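PDB 6QVI: ComZ from Thermus thermophilus, which probably serves as a DNA receptor at the pilus tip, a competence-associated pilin that joins a pseudopilin-like domain to a beta-solenoid domain. Local coordinates for residues R9-T12 and T13-Q16; V83-A86 and N87-V91; C327-A330 and M331-G334. All coordinates share one frame; numbering follows the deposited sequence.

Contact 1 (R9-T12 and T13-Q16); sequences RNDT and TSVQ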
# COMPACT_ATOMS: atom_id res chain seq x y z
N ARG A 9 3.14 -13.79 -49.87
CA ARG A 9 2.94 -14.52 -51.11
C ARG A 9 3.12 -16.02 -50.90
O ARG A 9 3.12 -16.77 -51.87
CB ARG A 9 3.85 -13.99 -52.23
CG ARG A 9 3.20 -12.81 -52.92
CD ARG A 9 4.06 -12.21 -53.98
NE ARG A 9 3.38 -11.10 -54.65
CZ ARG A 9 2.63 -11.21 -55.76
NH1 ARG A 9 2.44 -12.40 -56.33
NH2 ARG A 9 2.08 -10.14 -56.30
N ASN A 10 3.14 -16.46 -49.66
CA ASN A 10 3.34 -17.88 -49.41
C ASN A 10 2.17 -18.72 -49.89
O ASN A 10 1.05 -18.24 -50.11
CB ASN A 10 3.64 -18.05 -47.94
CG ASN A 10 5.01 -17.60 -47.66
OD1 ASN A 10 5.49 -16.67 -48.33
ND2 ASN A 10 5.69 -18.25 -46.71
N ASP A 11 2.47 -20.00 -50.09
CA ASP A 11 1.45 -20.94 -50.51
C ASP A 11 0.39 -21.06 -49.42
O ASP A 11 0.63 -20.79 -48.24
CB ASP A 11 2.09 -22.30 -50.77
CG ASP A 11 2.84 -22.83 -49.56
OD1 ASP A 11 2.97 -24.06 -49.41
OD2 ASP A 11 3.26 -22.01 -48.71
N THR A 12 -0.78 -21.54 -49.82
CA THR A 12 -1.88 -21.65 -48.87
C THR A 12 -1.51 -22.54 -47.68
O THR A 12 -1.92 -22.28 -46.55
CB THR A 12 -3.11 -22.17 -49.58
OG1 THR A 12 -4.07 -22.56 -48.60
CG2 THR A 12 -2.75 -23.37 -50.44
N THR A 13 -0.75 -23.61 -47.94
CA THR A 13 -0.38 -24.57 -46.89
C THR A 13 0.38 -23.90 -45.74
O THR A 13 0.00 -24.01 -44.57
CB THR A 13 0.50 -25.67 -47.49
OG1 THR A 13 -0.10 -26.20 -48.69
CG2 THR A 13 0.79 -26.79 -46.47
N SER A 14 1.47 -23.21 -46.07
CA SER A 14 2.29 -22.62 -45.03
C SER A 14 1.51 -21.53 -44.31
O SER A 14 1.54 -21.45 -43.07
CB SER A 14 3.61 -22.11 -45.63
OG SER A 14 3.41 -21.07 -46.58
N VAL A 15 0.73 -20.74 -45.05
CA VAL A 15 -0.08 -19.71 -44.43
C VAL A 15 -1.01 -20.34 -43.40
O VAL A 15 -1.20 -19.79 -42.30
CB VAL A 15 -0.82 -18.88 -45.49
CG1 VAL A 15 -1.83 -17.99 -44.84
CG2 VAL A 15 0.16 -17.97 -46.20
N GLN A 16 -1.58 -21.51 -43.69
CA GLN A 16 -2.41 -22.11 -42.65
C GLN A 16 -1.58 -22.61 -41.47
O GLN A 16 -2.07 -22.65 -40.35
CB GLN A 16 -3.27 -23.28 -43.22
CG GLN A 16 -4.05 -22.99 -44.50
CD GLN A 16 -4.64 -24.27 -45.18
OE1 GLN A 16 -5.80 -24.28 -45.60
NE2 GLN A 16 -3.85 -25.35 -45.22
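The D11 carboxylate turns one face to the chain that follows. Over that face lie CB of T13, 3.5 Å from D11 OD1, and the backbone N of S14, whose N-H makes a weak bond to D11 OD2. The hydroxyl of S14 sits closer to the carboxylate plane, beyond D11 OD2; the two oxygens are modelled too near each other for the exact separation to be trusted. N10 comes up to S14 OG with its CB, and the same CB rests against V15 CG2 at 3.9 Å. This is an N-cap: D11 immediately precedes helix 12-40, and its CG, held between its own N and carbonyl carbon (chi1 56°), reaches forward to the first-turn amide of S14. In a pilin-like fold such a helix packs on an antiparallel sheet, and here T13 and Q16 touch A119 and S116 in the loop between two of its strands. The Q16 amide presents a face to T12, with Q16 CD 3.9 Å from T12 OG1 and the two side chains running alongside. Backbone bonds set the first turns: V15 N to D11 O at 3.2 Å, and Q16 N to T12 O at 3.0 Å.

Contact 2 (V83-A86 and N87-V91); sequences VTDA and NGNPV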
# COMPACT_ATOMS: atom_id res chain seq x y z
N VAL A 83 -7.17 -25.40 -33.31
CA VAL A 83 -7.74 -24.21 -33.89
C VAL A 83 -8.92 -24.65 -34.72
O VAL A 83 -8.89 -25.71 -35.27
CB VAL A 83 -6.73 -23.56 -34.81
CG1 VAL A 83 -7.11 -22.13 -35.12
CG2 VAL A 83 -5.37 -23.64 -34.19
N THR A 84 -9.94 -23.83 -34.83
CA THR A 84 -11.14 -24.22 -35.57
C THR A 84 -11.49 -23.17 -36.61
O THR A 84 -11.19 -21.98 -36.44
CB THR A 84 -12.36 -24.45 -34.65
OG1 THR A 84 -12.78 -23.21 -34.05
CG2 THR A 84 -12.08 -25.49 -33.59
N ASP A 85 -12.15 -23.62 -37.68
CA ASP A 85 -12.63 -22.70 -38.70
C ASP A 85 -13.89 -22.00 -38.19
O ASP A 85 -14.28 -22.15 -37.03
CB ASP A 85 -12.85 -23.43 -40.02
CG ASP A 85 -13.95 -24.49 -39.92
OD1 ASP A 85 -14.42 -24.78 -38.80
OD2 ASP A 85 -14.34 -25.06 -40.98
N ALA A 86 -14.56 -21.26 -39.06
CA ALA A 86 -15.79 -20.61 -38.64
C ALA A 86 -16.86 -21.63 -38.34
O ALA A 86 -17.73 -21.39 -37.49
CB ALA A 86 -16.28 -19.64 -39.71
N ASN A 87 -16.80 -22.80 -38.99
CA ASN A 87 -17.76 -23.87 -38.81
C ASN A 87 -17.39 -24.82 -37.68
O ASN A 87 -18.05 -25.85 -37.51
CB ASN A 87 -17.92 -24.67 -40.11
CG ASN A 87 -18.13 -23.78 -41.33
OD1 ASN A 87 -18.87 -22.79 -41.27
ND2 ASN A 87 -17.49 -24.14 -42.45
N GLY A 88 -16.35 -24.51 -36.92
CA GLY A 88 -15.99 -25.30 -35.76
C GLY A 88 -15.31 -26.63 -36.01
O GLY A 88 -15.39 -27.51 -35.15
N ASN A 89 -14.63 -26.81 -37.18
CA ASN A 89 -13.85 -28.01 -37.50
C ASN A 89 -12.34 -27.77 -37.41
O ASN A 89 -11.86 -26.63 -37.44
CB ASN A 89 -14.24 -28.54 -38.90
CG ASN A 89 -15.76 -28.59 -39.10
OD1 ASN A 89 -16.52 -28.77 -38.12
ND2 ASN A 89 -16.21 -28.51 -40.35
N PRO A 90 -11.56 -28.84 -37.21
CA PRO A 90 -10.13 -28.66 -36.91
C PRO A 90 -9.34 -28.22 -38.13
O PRO A 90 -9.37 -28.86 -39.18
CB PRO A 90 -9.68 -30.05 -36.43
CG PRO A 90 -10.92 -30.79 -36.10
CD PRO A 90 -11.95 -30.25 -37.06
N VAL A 91 -8.57 -27.18 -37.95
CA VAL A 91 -7.72 -26.70 -38.99
C VAL A 91 -6.30 -26.98 -38.61
O VAL A 91 -5.46 -27.06 -39.47
CB VAL A 91 -7.87 -25.22 -39.15
CG1 VAL A 91 -6.68 -24.69 -39.90
CG2 VAL A 91 -9.14 -24.94 -39.90
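D85, N87 and V91 carry most of this hairpin tip, with D85 at its centre. The main chain of D85 is used twice: its O accepts from G88 N at 3.1 Å, and its N gives to N89 O at 3.0 Å. Together with the type I turn D85-G88 and the positive phi of G88 (76°), this pattern is the type I turn with a G1 beta bulge, a classic way of closing a hairpin. The side chain adds a third hold. With D85 CG set between the backbone N and carbonyl carbon (chi1 64°), D85 OD1 folds back under the loop and accepts the N-H of N89 on the syn side of the carboxylate, 34° out of its plane. N87 crosses beside it, its ND2 3.6 Å from D85 OD2 and its amide almost perpendicular to the carboxylate. V91 lays CG2 against D85 CB at 4.0 Å, and its N bonds to V83 O at 3.1 Å, next to the non-hydrogen-bonded pair T84-P90. Strand 78-84 runs into the turn and strand 90-100 out of it; V83 packs on Y19 and A23 of helix 12-40, and V91 O makes a weak bond to S116 OG in the loop after strand 107-115.

Contact 3 (C327-A330 and M331-G334); sequences CLQA and MQSG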
# COMPACT_ATOMS: atom_id res chain seq x y z
N CYS A 327 -17.88 27.42 12.73
CA CYS A 327 -16.76 26.67 12.18
C CYS A 327 -15.46 27.46 12.32
O CYS A 327 -14.47 26.95 12.85
CB CYS A 327 -17.05 26.31 10.71
SG CYS A 327 -15.64 25.58 9.81
N LEU A 328 -15.45 28.70 11.82
CA LEU A 328 -14.23 29.51 11.88
C LEU A 328 -13.85 29.93 13.30
O LEU A 328 -12.66 30.11 13.58
CB LEU A 328 -14.34 30.72 10.95
CG LEU A 328 -14.22 30.33 9.46
CD1 LEU A 328 -14.78 31.38 8.49
CD2 LEU A 328 -12.78 30.00 9.10
N GLN A 329 -14.84 30.10 14.20
CA GLN A 329 -14.51 30.39 15.60
C GLN A 329 -13.62 29.30 16.19
O GLN A 329 -12.68 29.59 16.93
CB GLN A 329 -15.81 30.54 16.42
CG GLN A 329 -16.60 31.89 16.31
CD GLN A 329 -16.23 32.93 17.41
OE1 GLN A 329 -15.43 32.65 18.31
NE2 GLN A 329 -16.84 34.12 17.34
N ALA A 330 -13.87 28.04 15.84
CA ALA A 330 -13.16 26.94 16.49
C ALA A 330 -11.65 26.96 16.22
O ALA A 330 -10.89 26.34 16.99
CB ALA A 330 -13.77 25.60 16.05
N MET A 331 -11.21 27.58 15.16
CA MET A 331 -9.80 27.52 14.85
C MET A 331 -9.11 28.80 15.01
O MET A 331 -8.01 28.95 14.55
CB MET A 331 -9.64 27.10 13.42
CG MET A 331 -10.69 26.12 13.03
SD MET A 331 -10.48 25.65 11.36
CE MET A 331 -12.02 24.83 11.13
N GLN A 332 -9.75 29.71 15.70
CA GLN A 332 -9.23 31.04 15.97
C GLN A 332 -7.81 31.09 16.41
O GLN A 332 -7.05 31.89 15.97
CB GLN A 332 -10.01 31.62 17.12
CG GLN A 332 -11.22 32.44 16.76
CD GLN A 332 -11.93 32.85 18.01
OE1 GLN A 332 -11.46 32.63 19.12
NE2 GLN A 332 -13.06 33.46 17.85
N SER A 333 -7.51 30.26 17.39
CA SER A 333 -6.21 30.12 18.00
C SER A 333 -5.10 29.56 17.20
O SER A 333 -3.95 29.81 17.49
CB SER A 333 -6.36 29.17 19.16
OG SER A 333 -7.25 28.13 18.86
N GLY A 334 -5.42 28.81 16.16
CA GLY A 334 -4.40 28.11 15.39
C GLY A 334 -4.33 26.65 15.76
O GLY A 334 -3.49 25.91 15.22
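M331 meets the helix it follows through its terminal methyl: CE lies 3.9 Å from C327 SG and 3.7 Å from C327 O. The chain gets there because CG leaves beside the backbone N (chi1 -36°) and everything beyond it is extended, so that the thioether runs back along the last helical turn, its CG passing 4.3 Å from A330 CB. The N of M331 makes a weak bond to L328 O. C327 is itself tied to C345 by a disulfide, and M331 also touches C345, I306 and L313, so the methionine fills the space between the helix end and three neighbouring strands. With only an alanine's methyl at this position, C327 SG would probably lose its CE neighbour, a gap would open beside the disulfide, and I306 and L313 would be left with less apolar cover. At Q332 the chain turns: Q332 N bonds to Q329 O at 3.2 Å, closing the type I turn Q329-Q332. The side chain of Q332 lies alongside that of Q329, which bends at chi2 to meet it, and the two amide planes are 48° apart; their geometry is too poor for a bond between them. S333 reaches on instead, its OG making a weak bond to T335 O. G334 completes a second type I turn by giving its N to M331 O at 3.1 Å, and its phi of 101° suits glycine; its backbone also bonds to D380, where strand 335-337 runs parallel to strand 380-383, a pairing consistent with the beta-solenoid domain. The chemistry is therefore divided: sulfur and methyl groups are turned into the buried side, backbone bonds make the bend, and the adjacent glutamine amides stay on the exposed side, where solvent could probably satisfy them.

Contacts 1 and 2 belong to one neighbourhood: their centres are about 17 Å apart and their nearest atoms about 5 Å, without touching. The common element is helix 12-40, which starts in contact 1 and packs against V83 of contact 2 further along. S116 is a second shared neighbour, touched by Q16 and weakly bonded by V91. Contact 3 lies on the other side of the chain's centre, about 80 Å from contact 1 and 75 Å from contact 2, centre to centre. The three thus sample both ends of an elongated molecule, probably the pseudopilin-like domain at one end and the beta-solenoid domain at the other. None can be assigned to a DNA-binding surface from this geometry.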